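Local coordinates for fat acid-binding protein (Eubacterium ventriosum, PDB 3NYI) that binds stearic acid and, as a DegV-family protein, probably serves in fatty acid binding, at residues 6-11 with 26-31; 68-73 with 100-105; 88-93 with 133-138; 127-132 with 268-273; 194-199 with 218-223. One frame throughout, in Å; residues are numbered along the deposited sequence.

How the contacts relate
Contacts 1, 2 and 3 build one α/β sheet and its cover. Contact 1 pairs two parallel strands through backbone hydrogen bonds; contact 2 lies over one face of that sheet and contact 3 over the other. Contacts 1, 3 and 4 are buried, whereas contacts 2 and 5, on opposite sides of the chain's centre, are only partly buried. Contacts 3 and 4 share helix 128-143, whose first turn meets both a strand of the second sheet and the stearic acid. Contact 5, apolar like contact 3 but smaller, packs a helix on that second sheet; its centre is about 28 Å from that of contact 1.

Contact 1 (6-11 with 26-31); sequences KIVSDS and TIVPLS
The hydroxyl oxygen of S11 is gripped by two groups: the backbone N-H of L30 donates to OG over 2.9 Å, almost straight at 170°, and the carboxylate of D42 is hydrogen-bonded to it as well. OG sits between the backbone N and the carbonyl carbon of its own residue (chi1 58°), which brings it to the chain of 26-31 just past the end of the regular strand pairing. The backbone bond before it, from S11 N to V28 O, is bent and weak. Upstream the pairing is regular, with V8 beside T26, S9 beside I27 and D10 beside V28; its shortest link runs from V28 N to S9 O at 2.7 Å, and T26 N and S9 N donate to I7 O and T26 O. These are parallel neighbours, as the beta-alpha-beta unit of strand 6-10, helix 17-23 and strand 25-33 requires. At the other end a water bridges the strands, donating to I7 O and accepting from T26 OG1, 2.7 Å from each. On the face carrying V8, D10 and V28, V8 CG1 touches V28 CG2 at 3.7 Å, and L30 CD1 leans back against D10 CB at 3.6 Å. On the opposite face I27 lies with CG2 3.5 Å from S11 CA, while its CD1 approaches S9 CB. D10 turns its carboxylate away from strand 26-28, OD2 to S99 and the N-H of I92, OD1 to Q131 and the nearby N-H of A12. L30 also touches the bound stearic acid.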
# COMPACT_ATOMS: atom_id res chain seq x y z
N LYS A 6 4.55 17.34 9.32
CA LYS A 6 5.42 16.21 9.12
C LYS A 6 4.56 14.99 8.82
O LYS A 6 3.87 14.47 9.70
CB LYS A 6 6.30 15.98 10.34
CG LYS A 6 7.39 17.02 10.49
CD LYS A 6 8.45 16.88 9.41
CE LYS A 6 9.58 17.89 9.63
NZ LYS A 6 10.78 17.60 8.81
N ILE A 7 4.57 14.56 7.55
CA ILE A 7 3.82 13.39 7.11
C ILE A 7 4.59 12.11 7.44
O ILE A 7 5.78 11.99 7.14
CB ILE A 7 3.50 13.49 5.62
CG1 ILE A 7 2.63 14.73 5.37
CG2 ILE A 7 2.80 12.21 5.12
CD1 ILE A 7 2.39 15.05 3.90
N VAL A 8 3.91 11.16 8.09
CA VAL A 8 4.50 9.88 8.44
C VAL A 8 3.64 8.74 7.88
O VAL A 8 2.42 8.87 7.77
CB VAL A 8 4.63 9.73 9.98
CG1 VAL A 8 5.34 8.41 10.37
CG2 VAL A 8 5.36 10.95 10.58
N SER A 9 4.27 7.64 7.48
CA SER A 9 3.52 6.44 7.08
C SER A 9 4.28 5.22 7.55
O SER A 9 5.49 5.30 7.78
CB SER A 9 3.36 6.39 5.56
OG SER A 9 2.66 5.21 5.15
N ASP A 10 3.57 4.10 7.71
CA ASP A 10 4.25 2.83 7.93
C ASP A 10 4.78 2.36 6.59
O ASP A 10 4.38 2.87 5.53
CB ASP A 10 3.35 1.79 8.64
CG ASP A 10 2.14 1.36 7.81
OD1 ASP A 10 2.22 1.45 6.57
OD2 ASP A 10 1.13 0.90 8.40
N SER A 11 5.68 1.39 6.61
CA SER A 11 6.40 1.02 5.39
C SER A 11 5.55 0.27 4.36
O SER A 11 6.05 -0.08 3.29
CB SER A 11 7.67 0.22 5.71
OG SER A 11 7.34 -0.94 6.46
N THR A 26 8.27 10.58 6.28
CA THR A 26 9.03 9.73 7.18
C THR A 26 8.34 8.37 7.27
O THR A 26 7.12 8.30 7.40
CB THR A 26 9.11 10.37 8.56
OG1 THR A 26 9.68 11.68 8.44
CG2 THR A 26 9.96 9.51 9.52
N ILE A 27 9.13 7.30 7.19
CA ILE A 27 8.58 5.94 7.24
C ILE A 27 8.84 5.24 8.56
O ILE A 27 9.96 5.26 9.07
CB ILE A 27 9.13 5.08 6.10
CG1 ILE A 27 8.69 5.67 4.75
CG2 ILE A 27 8.64 3.63 6.23
CD1 ILE A 27 7.16 5.79 4.60
N VAL A 28 7.79 4.64 9.13
CA VAL A 28 7.94 3.75 10.28
C VAL A 28 7.84 2.31 9.77
O VAL A 28 6.79 1.88 9.26
CB VAL A 28 6.86 4.02 11.35
CG1 VAL A 28 6.97 3.01 12.53
CG2 VAL A 28 6.97 5.45 11.84
N PRO A 29 8.93 1.55 9.90
CA PRO A 29 9.00 0.21 9.29
C PRO A 29 8.22 -0.89 9.99
O PRO A 29 8.21 -0.98 11.23
CB PRO A 29 10.50 -0.13 9.35
CG PRO A 29 11.14 0.86 10.26
CD PRO A 29 10.16 1.93 10.62
N LEU A 30 7.58 -1.75 9.20
CA LEU A 30 7.16 -3.06 9.71
C LEU A 30 8.39 -3.97 9.71
O LEU A 30 9.45 -3.58 9.22
CB LEU A 30 6.02 -3.64 8.86
CG LEU A 30 4.65 -3.10 9.31
CD1 LEU A 30 4.36 -1.69 8.75
CD2 LEU A 30 3.52 -4.06 8.91
N SER A 31 8.25 -5.18 10.26
CA SER A 31 9.36 -6.13 10.25
C SER A 31 8.97 -7.43 9.56
O SER A 31 7.79 -7.76 9.43
CB SER A 31 9.86 -6.41 11.68
OG SER A 31 10.37 -5.22 12.25
O HOH W 1 7.97 13.51 7.53

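Contact 2 (68-73 with 100-105); sequences PSVESY and YNSAIN
The methyl of A103 sits squarely over the ring of Y73, its CB 3.7 Å from the ring centroid and only 3° off the normal, a CH-pi contact centred on the ring. Y73 carries its ring there with CG anti to the carbonyl carbon (chi1 -83°), and a hydrogen bond from its OH to the hydroxyl of S99, whichever of the two donates, pins the far end. S102 fills the space beside this pair: its CB is 3.9 Å from Y73 CD1, and its OG lies 3.1 Å from P68 O, with G98 O a second possible acceptor for the same proton. This inner half is tight and buried. Toward solvent the packing thins to a single valine. V70 CG2, in the residue that follows the N-cap S69 of helix 70-81, rests 3.8 Å from N105 CB and equally far from S102 O, while N105 itself is exposed. The two helices lie side by side on one face of the mixed first sheet, and A106 of helix 99-113 also meets V70 and Y73. Beneath them Y73 reaches V28, C89 and T91, A103 rests on V121 of strand 119-123, and P68 packs against V28 and L30 of strand 25-33.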
# COMPACT_ATOMS: atom_id res chain seq x y z
N PRO A 68 4.54 -2.45 13.36
CA PRO A 68 5.59 -1.69 14.06
C PRO A 68 5.25 -1.60 15.53
O PRO A 68 4.07 -1.62 15.88
CB PRO A 68 5.50 -0.28 13.45
CG PRO A 68 4.62 -0.44 12.19
CD PRO A 68 3.69 -1.58 12.52
N SER A 69 6.27 -1.52 16.39
CA SER A 69 6.03 -1.44 17.82
C SER A 69 5.46 -0.07 18.13
O SER A 69 5.78 0.90 17.45
CB SER A 69 7.35 -1.63 18.59
OG SER A 69 8.21 -0.53 18.35
N VAL A 70 4.65 0.02 19.18
CA VAL A 70 4.24 1.31 19.72
C VAL A 70 5.43 2.28 19.93
O VAL A 70 5.35 3.46 19.62
CB VAL A 70 3.49 1.13 21.05
CG1 VAL A 70 3.24 2.48 21.72
CG2 VAL A 70 2.20 0.36 20.86
N GLU A 71 6.54 1.77 20.47
CA GLU A 71 7.71 2.63 20.73
C GLU A 71 8.32 3.23 19.47
O GLU A 71 8.80 4.37 19.49
CB GLU A 71 8.80 1.86 21.50
CG GLU A 71 8.35 1.29 22.82
CD GLU A 71 9.13 0.03 23.19
OE1 GLU A 71 9.64 -0.06 24.33
OE2 GLU A 71 9.23 -0.87 22.33
N SER A 72 8.30 2.47 18.37
CA SER A 72 8.82 2.95 17.08
C SER A 72 8.06 4.17 16.56
O SER A 72 8.66 5.16 16.12
CB SER A 72 8.76 1.84 16.03
OG SER A 72 9.72 0.85 16.31
N TYR A 73 6.74 4.09 16.58
CA TYR A 73 5.91 5.25 16.26
C TYR A 73 6.18 6.38 17.25
O TYR A 73 6.36 7.53 16.86
CB TYR A 73 4.44 4.88 16.33
CG TYR A 73 3.88 4.21 15.09
CD1 TYR A 73 3.43 2.90 15.12
CD2 TYR A 73 3.78 4.92 13.89
CE1 TYR A 73 2.89 2.29 13.98
CE2 TYR A 73 3.24 4.32 12.76
CZ TYR A 73 2.80 3.01 12.81
OH TYR A 73 2.26 2.45 11.67
N TYR A 100 -2.19 0.49 12.67
CA TYR A 100 -2.94 1.66 13.06
C TYR A 100 -3.07 1.76 14.58
O TYR A 100 -2.89 2.83 15.17
CB TYR A 100 -4.34 1.62 12.42
CG TYR A 100 -5.31 2.65 12.93
CD1 TYR A 100 -5.31 3.95 12.44
CD2 TYR A 100 -6.28 2.32 13.89
CE1 TYR A 100 -6.21 4.90 12.90
CE2 TYR A 100 -7.19 3.26 14.36
CZ TYR A 100 -7.14 4.55 13.86
OH TYR A 100 -8.05 5.49 14.30
N ASN A 101 -3.40 0.65 15.22
CA ASN A 101 -3.60 0.72 16.66
C ASN A 101 -2.30 0.89 17.46
O ASN A 101 -2.33 1.43 18.57
CB ASN A 101 -4.46 -0.44 17.17
CG ASN A 101 -5.95 -0.13 17.05
OD1 ASN A 101 -6.47 0.77 17.72
ND2 ASN A 101 -6.62 -0.83 16.16
N SER A 102 -1.18 0.46 16.89
CA SER A 102 0.11 0.79 17.51
C SER A 102 0.33 2.29 17.46
O SER A 102 0.79 2.90 18.43
CB SER A 102 1.28 0.09 16.81
OG SER A 102 1.16 -1.30 16.96
N ALA A 103 -0.03 2.91 16.34
CA ALA A 103 0.18 4.35 16.20
C ALA A 103 -0.75 5.12 17.14
O ALA A 103 -0.39 6.16 17.67
CB ALA A 103 -0.03 4.80 14.73
N ILE A 104 -1.97 4.62 17.32
CA ILE A 104 -2.90 5.26 18.25
C ILE A 104 -2.33 5.20 19.67
O ILE A 104 -2.32 6.20 20.40
CB ILE A 104 -4.28 4.57 18.24
CG1 ILE A 104 -5.01 4.85 16.93
CG2 ILE A 104 -5.13 5.10 19.40
CD1 ILE A 104 -5.26 6.31 16.67
N ASN A 105 -1.87 4.02 20.07
CA ASN A 105 -1.23 3.91 21.38
C ASN A 105 -0.00 4.81 21.51
O ASN A 105 0.25 5.36 22.57
CB ASN A 105 -0.90 2.46 21.73
CG ASN A 105 -2.11 1.71 22.27
OD1 ASN A 105 -3.24 1.93 21.83
ND2 ASN A 105 -1.87 0.83 23.24

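Contact 3 (88-93 with 133-138); sequences VCFTIT and LLIDQF
The ring of F90 is the bump of this contact, and three side chains of helix 128-143 shape the hollow that receives it. I135 CG1 lies over one face of the ring, offset toward the rim, 4.0 Å from the centroid. L134 CD2 comes at about a right angle to the phenylalanine side chain and approaches its CE1 to 4.0 Å. The leading atom of the ring, CZ, pushes into F138 and ends 3.7 Å from its CG, over the face of that ring. The two aromatics therefore form a T-shaped pair, the edge of F90 against the face of F138, with planes at 72° and centroids 5.5 Å apart. Two residues earlier on the same strand face, V88 meets F138 CE2 with both methyls. Strand and helix run nearly antiparallel, at 162°, and L158 and F148 of helix 148-161 touch L134 and F138 in turn. Helix 128-143 thus covers the face of the sheet turned away from helices 70-81 and 99-113. No hydrogen bond crosses the contact; carbon meets carbon throughout, so this part of the interface depends on close apolar packing and a T-shaped ring pair, with no polar bond to set its register.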
# COMPACT_ATOMS: atom_id res chain seq x y z
N VAL A 88 1.04 14.16 10.85
CA VAL A 88 -0.02 13.36 10.26
C VAL A 88 0.53 12.00 9.85
O VAL A 88 1.47 11.92 9.08
CB VAL A 88 -0.63 14.03 9.00
CG1 VAL A 88 -1.82 13.23 8.54
CG2 VAL A 88 -1.03 15.46 9.31
N CYS A 89 -0.08 10.94 10.37
CA CYS A 89 0.46 9.60 10.20
C CYS A 89 -0.52 8.64 9.52
O CYS A 89 -1.62 8.43 10.03
CB CYS A 89 0.87 9.06 11.57
SG CYS A 89 1.53 7.39 11.54
N PHE A 90 -0.12 8.06 8.38
CA PHE A 90 -0.95 7.10 7.65
C PHE A 90 -0.50 5.66 7.90
O PHE A 90 0.70 5.38 7.94
CB PHE A 90 -0.87 7.34 6.14
CG PHE A 90 -1.41 8.66 5.71
CD1 PHE A 90 -2.70 8.76 5.22
CD2 PHE A 90 -0.62 9.81 5.78
CE1 PHE A 90 -3.22 9.98 4.81
CE2 PHE A 90 -1.12 11.03 5.37
CZ PHE A 90 -2.42 11.12 4.88
N THR A 91 -1.45 4.75 8.04
CA THR A 91 -1.10 3.35 8.23
C THR A 91 -1.84 2.50 7.23
O THR A 91 -2.83 2.94 6.63
CB THR A 91 -1.47 2.84 9.64
OG1 THR A 91 -2.89 2.76 9.76
CG2 THR A 91 -0.95 3.76 10.71
N ILE A 92 -1.35 1.28 7.07
CA ILE A 92 -2.04 0.28 6.27
C ILE A 92 -3.45 0.07 6.86
O ILE A 92 -3.67 0.32 8.06
CB ILE A 92 -1.22 -1.04 6.29
CG1 ILE A 92 -1.72 -2.03 5.22
CG2 ILE A 92 -1.24 -1.67 7.71
CD1 ILE A 92 -0.83 -3.31 5.10
N THR A 93 -4.39 -0.39 6.04
CA THR A 93 -5.75 -0.70 6.51
C THR A 93 -5.78 -1.52 7.80
O THR A 93 -5.04 -2.49 7.96
CB THR A 93 -6.59 -1.43 5.44
OG1 THR A 93 -7.84 -1.83 6.01
CG2 THR A 93 -5.86 -2.66 4.93
N LEU A 133 -0.81 6.38 -3.21
CA LEU A 133 -1.69 7.35 -3.90
C LEU A 133 -2.41 8.28 -2.93
O LEU A 133 -2.53 9.48 -3.19
CB LEU A 133 -2.72 6.63 -4.77
CG LEU A 133 -2.13 6.02 -6.05
CD1 LEU A 133 -3.12 5.07 -6.71
CD2 LEU A 133 -1.70 7.15 -7.02
N LEU A 134 -2.89 7.73 -1.81
CA LEU A 134 -3.57 8.56 -0.83
C LEU A 134 -2.62 9.55 -0.17
O LEU A 134 -2.93 10.73 -0.04
CB LEU A 134 -4.25 7.71 0.25
CG LEU A 134 -5.04 8.52 1.29
CD1 LEU A 134 -6.30 9.13 0.66
CD2 LEU A 134 -5.41 7.64 2.50
N ILE A 135 -1.45 9.07 0.25
CA ILE A 135 -0.48 9.97 0.83
C ILE A 135 -0.13 11.08 -0.15
O ILE A 135 -0.07 12.25 0.20
CB ILE A 135 0.80 9.21 1.23
CG1 ILE A 135 0.49 8.33 2.44
CG2 ILE A 135 1.88 10.19 1.56
CD1 ILE A 135 1.56 7.21 2.69
N ASP A 136 0.07 10.70 -1.40
CA ASP A 136 0.39 11.68 -2.44
C ASP A 136 -0.73 12.70 -2.67
O ASP A 136 -0.46 13.88 -2.89
CB ASP A 136 0.77 10.98 -3.75
CG ASP A 136 1.23 11.96 -4.81
OD1 ASP A 136 2.22 12.69 -4.57
OD2 ASP A 136 0.57 12.01 -5.87
N GLN A 137 -1.99 12.29 -2.59
CA GLN A 137 -3.07 13.27 -2.67
C GLN A 137 -2.96 14.25 -1.51
O GLN A 137 -3.13 15.45 -1.68
CB GLN A 137 -4.45 12.61 -2.69
CG GLN A 137 -4.80 11.94 -4.01
CD GLN A 137 -4.89 12.94 -5.16
OE1 GLN A 137 -5.58 13.95 -5.05
NE2 GLN A 137 -4.18 12.67 -6.26
N PHE A 138 -2.63 13.75 -0.32
CA PHE A 138 -2.47 14.60 0.85
C PHE A 138 -1.29 15.56 0.67
O PHE A 138 -1.40 16.74 0.96
CB PHE A 138 -2.28 13.76 2.12
CG PHE A 138 -2.72 14.47 3.37
CD1 PHE A 138 -4.06 14.49 3.72
CD2 PHE A 138 -1.80 15.14 4.16
CE1 PHE A 138 -4.48 15.16 4.85
CE2 PHE A 138 -2.21 15.81 5.30
CZ PHE A 138 -3.55 15.82 5.65

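Contact 4 (127-132 with 268-273); sequences NTVTQA and TNVAIG. With STE (stearic acid), chain C.
The first turn of helix 128-143 forms part of the wall of the stearic acid site, and here it packs against the short edge strand 270-271 of the second sheet of the DegV fold. V270 is the side chain of the strand that meets the helix most widely. Its CG2 stands 3.6 Å from T128 OG1 and 4.0 Å from V129 CB, while CG1 reaches A132 CB at 4.2 Å, so one valine spans a full turn. Behind it T268 lays CG2 against the carbonyl oxygen of A132, 3.8 Å away, and its hydroxyl is hydrogen-bonded to that of S239. T128 is divided between two tasks: with OG1 anti to the backbone N (chi1 -179°), the hydroxyl faces the strand and is hydrogen-bonded to D14, and the methyl CG2 is left facing the lipid. The same D14 carboxylate oxygen accepts the N-H of G273, the N-cap residue of helix 274-280, and so ties both segments together although no hydrogen bond joins them directly. The acyl chain runs along this wall with the stearic acid hydrogen-bonded to S97 and T65. Near the middle, N127 ND2, which is hydrogen-bonded to S276, lies 3.3 Å from C12 of the stearic acid. Further along, T128 CG2 is 3.7 Å from C14 of the lipid, and I272 CD1 closes on its C17 from segment 268-273. At the terminal methyl, C18 of the stearic acid comes to rest 3.9 Å from V129 CG1.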
# COMPACT_ATOMS: atom_id res chain seq x y z
N ASN A 127 -3.33 -0.01 1.00
CA ASN A 127 -2.06 -0.72 1.16
C ASN A 127 -1.25 -0.41 -0.08
O ASN A 127 -1.81 -0.01 -1.12
CB ASN A 127 -2.31 -2.23 1.25
CG ASN A 127 -1.05 -3.04 1.47
OD1 ASN A 127 -0.02 -2.51 1.93
ND2 ASN A 127 -1.10 -4.33 1.12
N THR A 128 0.07 -0.57 0.03
CA THR A 128 0.97 -0.41 -1.11
C THR A 128 0.52 0.73 -2.06
O THR A 128 0.38 1.87 -1.60
CB THR A 128 1.28 -1.80 -1.83
OG1 THR A 128 2.18 -1.61 -2.92
CG2 THR A 128 -0.01 -2.53 -2.30
N VAL A 129 0.31 0.43 -3.35
CA VAL A 129 0.05 1.50 -4.33
C VAL A 129 -1.05 2.51 -3.92
O VAL A 129 -0.88 3.71 -4.13
CB VAL A 129 -0.17 0.94 -5.78
CG1 VAL A 129 -1.47 0.13 -5.86
CG2 VAL A 129 -0.16 2.09 -6.85
N THR A 130 -2.16 2.05 -3.34
CA THR A 130 -3.23 2.98 -3.00
C THR A 130 -2.93 3.73 -1.72
O THR A 130 -3.43 4.80 -1.51
CB THR A 130 -4.64 2.33 -2.89
OG1 THR A 130 -4.54 1.06 -2.24
CG2 THR A 130 -5.30 2.16 -4.30
N GLN A 131 -2.12 3.15 -0.83
CA GLN A 131 -1.67 3.90 0.30
C GLN A 131 -0.73 4.99 -0.18
O GLN A 131 -0.81 6.12 0.28
CB GLN A 131 -0.95 2.98 1.32
CG GLN A 131 -0.71 3.65 2.67
CD GLN A 131 -0.14 2.63 3.66
OE1 GLN A 131 -0.33 1.43 3.48
NE2 GLN A 131 0.55 3.11 4.69
N ALA A 132 0.15 4.66 -1.13
CA ALA A 132 1.02 5.69 -1.74
C ALA A 132 0.20 6.79 -2.46
O ALA A 132 0.49 7.99 -2.32
CB ALA A 132 2.01 5.03 -2.70
N THR A 268 4.17 7.75 -8.12
CA THR A 268 3.52 6.80 -7.21
C THR A 268 3.45 5.37 -7.74
O THR A 268 2.76 4.53 -7.17
CB THR A 268 2.13 7.28 -6.77
OG1 THR A 268 1.42 7.84 -7.89
CG2 THR A 268 2.27 8.36 -5.67
N ASN A 269 4.16 5.08 -8.82
CA ASN A 269 4.42 3.70 -9.19
C ASN A 269 5.23 3.11 -8.03
O ASN A 269 6.02 3.82 -7.42
CB ASN A 269 5.26 3.61 -10.47
CG ASN A 269 4.46 3.93 -11.72
OD1 ASN A 269 3.23 3.99 -11.67
ND2 ASN A 269 5.16 4.13 -12.84
N VAL A 270 5.04 1.84 -7.72
CA VAL A 270 5.81 1.25 -6.62
C VAL A 270 6.41 -0.10 -6.96
O VAL A 270 5.81 -0.89 -7.70
CB VAL A 270 4.96 1.09 -5.35
CG1 VAL A 270 4.55 2.46 -4.81
CG2 VAL A 270 3.73 0.19 -5.62
N ALA A 271 7.59 -0.36 -6.41
CA ALA A 271 8.09 -1.71 -6.33
C ALA A 271 7.42 -2.28 -5.09
O ALA A 271 7.72 -1.86 -3.96
CB ALA A 271 9.61 -1.72 -6.18
N ILE A 272 6.49 -3.20 -5.28
CA ILE A 272 5.67 -3.68 -4.17
C ILE A 272 6.59 -4.18 -3.06
O ILE A 272 7.54 -4.93 -3.31
CB ILE A 272 4.71 -4.76 -4.63
CG1 ILE A 272 3.73 -4.16 -5.66
CG2 ILE A 272 3.96 -5.36 -3.45
CD1 ILE A 272 2.95 -5.22 -6.41
N GLY A 273 6.35 -3.71 -1.84
CA GLY A 273 7.29 -3.96 -0.76
C GLY A 273 7.10 -5.27 -0.02
O GLY A 273 6.18 -6.04 -0.28
C1 STE C . 1.41 -7.13 10.00
O1 STE C . 0.80 -6.51 10.82
O2 STE C . 1.93 -8.16 10.32
C2 STE C . 1.32 -6.74 8.51
C3 STE C . 0.28 -7.62 7.77
C4 STE C . 0.28 -7.28 6.26
C5 STE C . -0.91 -7.96 5.54
C6 STE C . -0.85 -7.66 4.02
C7 STE C . -1.97 -8.40 3.26
C8 STE C . -1.95 -7.93 1.78
C9 STE C . -3.03 -8.66 0.95
C10 STE C . -2.90 -8.21 -0.54
C11 STE C . -3.50 -6.81 -0.68
C12 STE C . -2.60 -5.78 -1.40
C13 STE C . -1.55 -6.37 -2.35
C14 STE C . -1.63 -5.54 -3.66
C15 STE C . -0.38 -5.77 -4.54
C16 STE C . -0.67 -5.24 -5.96
C17 STE C . -0.33 -3.73 -6.04
C18 STE C . -0.45 -3.21 -7.49

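Contact 5 (194-199 with 218-223); sequences KPVIIM and NSVLQV
Strand 194-199 and helix 218-223 run in nearly the same direction, their axes inclined by 29° and 8.8 Å apart at closest approach. V196 points from the strand to the helix, where S219 and V220, and V223 one turn later, form a shallow hollow around its two methyls. CG1, anti to the backbone N (chi1 173°), enters between the two helix valines, 4.0 Å from V220 CG2 and 4.3 Å from V223 CG2. The other methyl of V196, CG2, turns to S219 and comes within 3.8 Å of its CB. The hydroxyl of S219 is no part of this: it bonds back to K215 O in the same helix, so a carbon face is offered to V196. Two residues on, I198 leaves the strand alongside the helix, but its extended chain swings the CD1 methyl to V223 CG1 at 3.7 Å. V196 and V220 are buried, while I198, S219 and V223 lie nearer the surface. The chemistry is wholly apolar, with no polar bond between the segments. The other face of the strand carries P195, I197 and the selenomethionine M199. In the second sheet, strand 194-200 lies between its antiparallel partners 203-210 and 163-167, joined by backbone bonds such as V196 with G207 and I197 with F166. Helix 213-231 covers that sheet, V220 and V223 resting also on F165, and its L221 meets helix 246-260 beside it.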
# COMPACT_ATOMS: atom_id res chain seq x y z
N LYS A 194 -5.54 -18.86 -10.40
CA LYS A 194 -5.13 -17.66 -9.69
C LYS A 194 -6.26 -16.65 -9.75
O LYS A 194 -7.04 -16.62 -10.72
CB LYS A 194 -3.85 -17.05 -10.26
CG LYS A 194 -2.62 -17.96 -10.23
CD LYS A 194 -2.60 -18.85 -11.46
CE LYS A 194 -1.32 -19.66 -11.57
NZ LYS A 194 -1.38 -20.54 -12.77
N PRO A 195 -6.37 -15.81 -8.72
CA PRO A 195 -7.41 -14.79 -8.63
C PRO A 195 -7.03 -13.48 -9.29
O PRO A 195 -5.85 -13.12 -9.36
CB PRO A 195 -7.55 -14.57 -7.13
CG PRO A 195 -6.13 -14.80 -6.61
CD PRO A 195 -5.59 -15.93 -7.47
N VAL A 196 -8.04 -12.78 -9.82
CA VAL A 196 -7.91 -11.36 -10.06
C VAL A 196 -8.54 -10.77 -8.81
O VAL A 196 -9.66 -11.13 -8.44
CB VAL A 196 -8.73 -10.92 -11.27
CG1 VAL A 196 -8.72 -9.39 -11.38
CG2 VAL A 196 -8.20 -11.56 -12.56
N ILE A 197 -7.82 -9.87 -8.16
CA ILE A 197 -8.23 -9.38 -6.85
C ILE A 197 -8.49 -7.89 -6.90
O ILE A 197 -7.80 -7.15 -7.59
CB ILE A 197 -7.13 -9.69 -5.78
CG1 ILE A 197 -6.81 -11.19 -5.75
CG2 ILE A 197 -7.55 -9.17 -4.38
CD1 ILE A 197 -5.62 -11.54 -4.85
N ILE A 198 -9.48 -7.44 -6.14
CA ILE A 198 -9.77 -6.02 -6.03
C ILE A 198 -9.66 -5.61 -4.59
O ILE A 198 -10.27 -6.24 -3.73
CB ILE A 198 -11.22 -5.70 -6.50
CG1 ILE A 198 -11.43 -6.13 -7.95
CG2 ILE A 198 -11.49 -4.20 -6.32
CD1 ILE A 198 -12.88 -5.97 -8.44
N MSE A 199 -8.90 -4.55 -4.32
CA MSE A 199 -8.91 -3.96 -2.99
C MSE A 199 -9.79 -2.73 -2.98
O MSE A 199 -9.59 -1.80 -3.76
CB MSE A 199 -7.50 -3.58 -2.51
CG MSE A 199 -7.54 -3.00 -1.11
SE MSE A 199 -5.78 -2.63 -0.32
CE MSE A 199 -6.43 -2.30 1.51
N ASN A 218 -4.40 -9.37 -18.43
CA ASN A 218 -5.41 -8.75 -19.28
C ASN A 218 -6.74 -8.60 -18.55
O ASN A 218 -7.45 -7.62 -18.73
CB ASN A 218 -5.58 -9.53 -20.59
CG ASN A 218 -4.41 -9.31 -21.54
OD1 ASN A 218 -3.76 -8.27 -21.51
ND2 ASN A 218 -4.14 -10.30 -22.37
N SER A 219 -7.07 -9.57 -17.70
CA SER A 219 -8.31 -9.48 -16.93
C SER A 219 -8.24 -8.38 -15.88
O SER A 219 -9.23 -7.68 -15.66
CB SER A 219 -8.64 -10.81 -16.25
OG SER A 219 -8.85 -11.82 -17.21
N VAL A 220 -7.08 -8.25 -15.23
CA VAL A 220 -6.85 -7.13 -14.32
C VAL A 220 -7.19 -5.81 -15.02
O VAL A 220 -7.91 -4.98 -14.46
CB VAL A 220 -5.40 -7.09 -13.77
CG1 VAL A 220 -5.11 -5.73 -13.12
CG2 VAL A 220 -5.18 -8.21 -12.76
N LEU A 221 -6.67 -5.63 -16.23
CA LEU A 221 -6.89 -4.40 -16.99
C LEU A 221 -8.36 -4.20 -17.34
O LEU A 221 -8.88 -3.08 -17.30
CB LEU A 221 -6.05 -4.37 -18.27
CG LEU A 221 -4.55 -4.12 -18.12
CD1 LEU A 221 -3.84 -4.35 -19.44
CD2 LEU A 221 -4.29 -2.72 -17.61
N GLN A 222 -9.05 -5.28 -17.67
CA GLN A 222 -10.46 -5.15 -18.03
C GLN A 222 -11.31 -4.77 -16.82
O GLN A 222 -12.23 -3.96 -16.93
CB GLN A 222 -10.98 -6.41 -18.72
CG GLN A 222 -10.48 -6.54 -20.15
CD GLN A 222 -10.70 -5.26 -20.95
OE1 GLN A 222 -11.83 -4.78 -21.09
NE2 GLN A 222 -9.62 -4.70 -21.49
N VAL A 223 -10.99 -5.33 -15.66
CA VAL A 223 -11.70 -4.95 -14.45
C VAL A 223 -11.44 -3.47 -14.08
O VAL A 223 -12.35 -2.75 -13.65
CB VAL A 223 -11.32 -5.85 -13.25
CG1 VAL A 223 -11.92 -5.31 -11.99
CG2 VAL A 223 -11.80 -7.27 -13.49